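Local coordinates for protein lipocalin (Argas monolakensis, PDB 3BRN) that binds serotonin inside its beta barrel and probably serves the soft tick as a scavenger of biogenic amines, at residues N24-K34 and N114-I124. Sequence-based numbering, arbitrary orientation.
Sequences NGGYYLRKTTK and NYELWVHSSAI. With SRO (serotonin), chain C.
L29 lies across one face of the W118 indole, its CB 3.8 Å from the centroid of the six-membered ring in a CH-pi contact, and serotonin covers the opposite face, its CD1 3.3 Å from W118 CE2. E116 helps fix the rotation of this ring: W118 NE1 donates to E116 OE1 at 2.8 Å, in the indole plane but from above the carboxylate plane, while N114 ND2 and a water that also bonds T32 OG1 hold OE2.

Y27 is sandwiched too. The amine NZ of serotonin sits over the centre of one face of the Y27 ring, 3.4 Å above its plane, a placement suited to a cation-pi interaction if the amine is charged; H120 turns its edge to the other face, the ring planes 79° apart. H120 swings its CG trans to the backbone N (chi1 -168°), and its NE2 gives N24 O a nearly straight 2.7 Å bond.

The strands pair antiparallel, and a classic beta bulge, where R30 N and K31 N both donate to L117 O, shifts the register by one residue. Away from the ligand, I124 CD1 packs on Y28 CB at 3.8 Å, and Y28 OH bonds P154 O.

This is barrel wall in a lipocalin-type fold: strand 105-109 continues the sheet beyond 115-120, strands 42-44 and 146-147 beyond 26-32, and helix 131-140 packs outside against K31 and L117.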
loop_
_atom_site.group_PDB
_atom_site.type_symbol
_atom_site.label_atom_id
_atom_site.label_comp_id
_atom_site.label_asym_id
_atom_site.label_seq_id
_atom_site.Cartn_x
_atom_site.Cartn_y
_atom_site.Cartn_z
ATOM N N ASN A 24 -7.204 7.878 -8.481
ATOM C CA ASN A 24 -7.475 6.910 -9.544
ATOM C C ASN A 24 -6.563 5.696 -9.375
ATOM O O ASN A 24 -5.640 5.725 -8.556
ATOM C CB ASN A 24 -7.239 7.545 -10.921
ATOM C CG ASN A 24 -5.770 7.828 -11.193
ATOM O OD1 ASN A 24 -5.012 6.937 -11.570
ATOM N ND2 ASN A 24 -5.384 9.092 -11.090
ATOM N N GLY A 25 -6.879 4.615 -10.088
ATOM C CA GLY A 25 -6.029 3.423 -10.123
ATOM C C GLY A 25 -5.917 2.657 -8.813
ATOM O O GLY A 25 -6.925 2.398 -8.123
ATOM N N GLY A 26 -4.694 2.227 -8.510
ATOM C CA GLY A 26 -4.439 1.426 -7.320
ATOM C C GLY A 26 -2.964 1.292 -7.014
ATOM O O GLY A 26 -2.132 1.926 -7.662
ATOM N N TYR A 27 -2.661 0.492 -5.989
ATOM C CA TYR A 27 -1.310 0.347 -5.455
ATOM C C TYR A 27 -0.904 -1.129 -5.387
ATOM O O TYR A 27 -1.664 -1.970 -4.895
ATOM C CB TYR A 27 -1.224 0.971 -4.051
ATOM C CG TYR A 27 -1.229 2.486 -4.042
ATOM C CD1 TYR A 27 -0.062 3.205 -3.823
ATOM C CD2 TYR A 27 -2.420 3.189 -4.153
ATOM C CE1 TYR A 27 -0.066 4.602 -3.816
ATOM C CE2 TYR A 27 -2.444 4.558 -4.129
ATOM C CZ TYR A 27 -1.277 5.261 -3.937
ATOM O OH TYR A 27 -1.324 6.629 -3.987
ATOM N N TYR A 28 0.290 -1.436 -5.896
ATOM C CA TYR A 28 0.865 -2.757 -5.741
ATOM C C TYR A 28 1.670 -2.762 -4.464
ATOM O O TYR A 28 2.363 -1.787 -4.192
ATOM C CB TYR A 28 1.845 -3.057 -6.867
ATOM C CG TYR A 28 1.202 -3.338 -8.194
ATOM C CD1 TYR A 28 1.084 -2.341 -9.146
ATOM C CD2 TYR A 28 0.740 -4.613 -8.511
ATOM C CE1 TYR A 28 0.597 -2.618 -10.404
ATOM C CE2 TYR A 28 0.182 -4.879 -9.752
ATOM C CZ TYR A 28 0.120 -3.876 -10.687
ATOM O OH TYR A 28 -0.373 -4.129 -11.949
ATOM N N LEU A 29 1.726 -3.915 -3.796
ATOM C CA LEU A 29 2.656 -4.061 -2.676
ATOM C C LEU A 29 3.992 -4.382 -3.333
ATOM O O LEU A 29 4.116 -5.416 -3.970
ATOM C CB LEU A 29 2.236 -5.189 -1.737
ATOM C CG LEU A 29 3.241 -5.577 -0.627
ATOM C CD1 LEU A 29 3.514 -4.354 0.231
ATOM C CD2 LEU A 29 2.589 -6.649 0.237
ATOM N N ARG A 30 4.887 -3.388 -3.366
ATOM C CA ARG A 30 6.149 -3.485 -4.091
ATOM C C ARG A 30 7.228 -4.239 -3.314
ATOM O O ARG A 30 7.953 -5.060 -3.883
ATOM C CB ARG A 30 6.639 -2.085 -4.494
ATOM C CG ARG A 30 7.996 -2.034 -5.208
ATOM C CD ARG A 30 8.020 -2.851 -6.517
ATOM N NE ARG A 30 9.357 -2.855 -7.111
ATOM C CZ ARG A 30 10.377 -3.590 -6.672
ATOM N NH1 ARG A 30 10.224 -4.422 -5.650
ATOM N NH2 ARG A 30 11.554 -3.506 -7.266
ATOM N N LYS A 31 7.425 -3.870 -2.051
ATOM C CA LYS A 31 8.408 -4.564 -1.201
ATOM C C LYS A 31 7.811 -4.721 0.183
ATOM O O LYS A 31 7.145 -3.812 0.656
ATOM C CB LYS A 31 9.702 -3.746 -1.071
ATOM C CG LYS A 31 10.382 -3.369 -2.387
ATOM C CD LYS A 31 11.691 -2.645 -2.133
ATOM C CE LYS A 31 12.353 -2.205 -3.438
ATOM N NZ LYS A 31 13.292 -1.080 -3.206
ATOM N N THR A 32 8.222 -5.773 0.897
ATOM C CA THR A 32 7.799 -5.963 2.289
ATOM C C THR A 32 8.887 -6.694 3.079
ATOM O O THR A 32 9.730 -7.381 2.494
ATOM C CB THR A 32 6.430 -6.721 2.377
ATOM O OG1 THR A 32 6.069 -6.924 3.748
ATOM C CG2 THR A 32 6.494 -8.084 1.677
ATOM N N THR A 33 8.938 -6.460 4.392
ATOM C CA THR A 33 9.814 -7.243 5.262
ATOM C C THR A 33 9.107 -8.500 5.768
ATOM O O THR A 33 9.662 -9.242 6.572
ATOM C CB THR A 33 10.335 -6.418 6.471
ATOM O OG1 THR A 33 9.221 -5.935 7.234
ATOM C CG2 THR A 33 11.187 -5.216 5.974
ATOM N N LYS A 34 7.851 -8.701 5.378
ATOM C CA LYS A 34 7.182 -9.946 5.746
ATOM C C LYS A 34 7.329 -10.958 4.599
ATOM O O LYS A 34 6.981 -10.650 3.455
ATOM C CB LYS A 34 5.695 -9.694 6.035
ATOM C CG LYS A 34 4.847 -10.958 6.170
ATOM C CD LYS A 34 3.424 -10.618 6.588
ATOM C CE LYS A 34 2.454 -11.762 6.287
ATOM N NZ LYS A 34 1.033 -11.374 6.568
ATOM N N ASN A 114 5.459 -5.613 10.285
ATOM C CA ASN A 114 6.360 -5.540 9.173
ATOM C C ASN A 114 6.317 -4.184 8.455
ATOM O O ASN A 114 5.401 -3.458 8.623
ATOM C CB ASN A 114 5.999 -6.644 8.214
ATOM C CG ASN A 114 4.621 -6.494 7.676
ATOM O OD1 ASN A 114 3.662 -6.649 8.371
ATOM N ND2 ASN A 114 4.535 -6.122 6.457
ATOM N N TYR A 115 7.333 -3.884 7.667
ATOM C CA TYR A 115 7.330 -2.705 6.853
ATOM C C TYR A 115 6.997 -2.969 5.404
ATOM O O TYR A 115 7.331 -3.976 4.895
ATOM C CB TYR A 115 8.640 -1.929 6.992
ATOM C CG TYR A 115 8.914 -1.560 8.410
ATOM C CD1 TYR A 115 8.188 -0.595 9.014
ATOM C CD2 TYR A 115 9.840 -2.238 9.157
ATOM C CE1 TYR A 115 8.392 -0.279 10.290
ATOM C CE2 TYR A 115 10.055 -1.925 10.456
ATOM C CZ TYR A 115 9.326 -0.944 11.020
ATOM O OH TYR A 115 9.461 -0.580 12.293
ATOM N N GLU A 116 6.391 -1.997 4.752
ATOM C CA GLU A 116 5.827 -2.196 3.417
ATOM C C GLU A 116 6.033 -0.974 2.550
ATOM O O GLU A 116 5.793 0.154 2.986
ATOM C CB GLU A 116 4.321 -2.457 3.520
ATOM C CG GLU A 116 3.982 -3.739 4.289
ATOM C CD GLU A 116 2.484 -3.959 4.434
ATOM O OE1 GLU A 116 1.709 -3.010 4.162
ATOM O OE2 GLU A 116 2.091 -5.047 4.916
ATOM N N LEU A 117 6.343 -1.213 1.286
ATOM C CA LEU A 117 6.349 -0.143 0.305
ATOM C C LEU A 117 5.247 -0.440 -0.702
ATOM O O LEU A 117 5.286 -1.464 -1.375
ATOM C CB LEU A 117 7.709 -0.100 -0.404
ATOM C CG LEU A 117 7.839 0.840 -1.608
ATOM C CD1 LEU A 117 7.664 2.288 -1.196
ATOM C CD2 LEU A 117 9.201 0.631 -2.270
ATOM N N TRP A 118 4.308 0.471 -0.830
ATOM C CA TRP A 118 3.244 0.356 -1.790
ATOM C C TRP A 118 3.441 1.377 -2.879
ATOM O O TRP A 118 3.795 2.473 -2.599
ATOM C CB TRP A 118 1.903 0.520 -1.121
ATOM C CG TRP A 118 1.509 -0.495 -0.164
ATOM C CD1 TRP A 118 1.920 -0.600 1.087
ATOM C CD2 TRP A 118 0.612 -1.565 -0.380
ATOM N NE1 TRP A 118 1.350 -1.649 1.693
ATOM C CE2 TRP A 118 0.538 -2.280 0.801
ATOM C CE3 TRP A 118 -0.132 -2.000 -1.462
ATOM C CZ2 TRP A 118 -0.275 -3.376 0.946
ATOM C CZ3 TRP A 118 -0.917 -3.093 -1.311
ATOM C CH2 TRP A 118 -0.995 -3.764 -0.131
ATOM N N VAL A 119 3.261 0.992 -4.132
ATOM C CA VAL A 119 3.483 1.919 -5.247
ATOM C C VAL A 119 2.296 1.940 -6.201
ATOM O O VAL A 119 1.736 0.894 -6.533
ATOM C CB VAL A 119 4.794 1.615 -6.019
ATOM C CG1 VAL A 119 5.093 2.729 -7.036
ATOM C CG2 VAL A 119 5.956 1.459 -5.057
ATOM N N HIS A 120 1.848 3.151 -6.535
ATOM C CA HIS A 120 0.720 3.358 -7.435
ATOM C C HIS A 120 0.989 2.761 -8.820
ATOM O O HIS A 120 2.113 2.810 -9.312
ATOM C CB HIS A 120 0.436 4.859 -7.559
ATOM C CG HIS A 120 -0.863 5.175 -8.222
ATOM N ND1 HIS A 120 -0.952 5.505 -9.556
ATOM C CD2 HIS A 120 -2.134 5.130 -7.759
ATOM C CE1 HIS A 120 -2.223 5.632 -9.891
ATOM N NE2 HIS A 120 -2.961 5.411 -8.819
ATOM N N SER A 121 -0.048 2.202 -9.440
ATOM C CA SER A 121 0.072 1.616 -10.779
ATOM C C SER A 121 0.726 2.554 -11.810
ATOM O O SER A 121 1.481 2.106 -12.669
ATOM C CB SER A 121 -1.286 1.130 -11.280
ATOM O OG SER A 121 -2.288 2.104 -11.027
ATOM N N SER A 122 0.509 3.859 -11.682
ATOM C CA SER A 122 1.171 4.804 -12.573
ATOM C C SER A 122 2.694 4.863 -12.422
ATOM O O SER A 122 3.396 5.264 -13.345
ATOM C CB SER A 122 0.564 6.202 -12.436
ATOM O OG SER A 122 0.906 6.790 -11.197
ATOM N N ALA A 123 3.220 4.468 -11.265
ATOM C CA ALA A 123 4.643 4.649 -10.999
ATOM C C ALA A 123 5.402 3.340 -10.809
ATOM O O ALA A 123 6.608 3.347 -10.613
ATOM C CB ALA A 123 4.858 5.570 -9.788
ATOM N N ILE A 124 4.706 2.219 -10.928
ATOM C CA ILE A 124 5.282 0.934 -10.555
ATOM C C ILE A 124 6.468 0.485 -11.426
ATOM O O ILE A 124 7.393 -0.158 -10.931
ATOM C CB ILE A 124 4.195 -0.157 -10.464
ATOM C CG1 ILE A 124 4.717 -1.400 -9.738
ATOM C CG2 ILE A 124 3.643 -0.476 -11.860
ATOM C CD1 ILE A 124 4.860 -1.246 -8.234
HETATM O OH SRO C . -7.350 0.572 1.094
HETATM C CZ3 SRO C . -6.113 0.233 1.585
HETATM C CH2 SRO C . -6.068 -0.690 2.627
HETATM C CZ2 SRO C . -4.839 -1.167 3.091
HETATM C CE2 SRO C . -3.697 -0.629 2.519
HETATM N NE1 SRO C . -2.366 -0.785 2.734
HETATM C CD1 SRO C . -1.677 -0.016 1.857
HETATM C CG SRO C . -2.590 0.688 1.070
HETATM C CD2 SRO C . -3.855 0.307 1.511
HETATM C CE3 SRO C . -5.020 0.713 1.072
HETATM C CB SRO C . -2.249 1.690 -0.005
HETATM C CA SRO C . -2.699 3.103 0.417
HETATM N NZ SRO C . -2.505 4.012 -0.717
HETATM O O HOH W 1 3.462 -7.286 3.791
#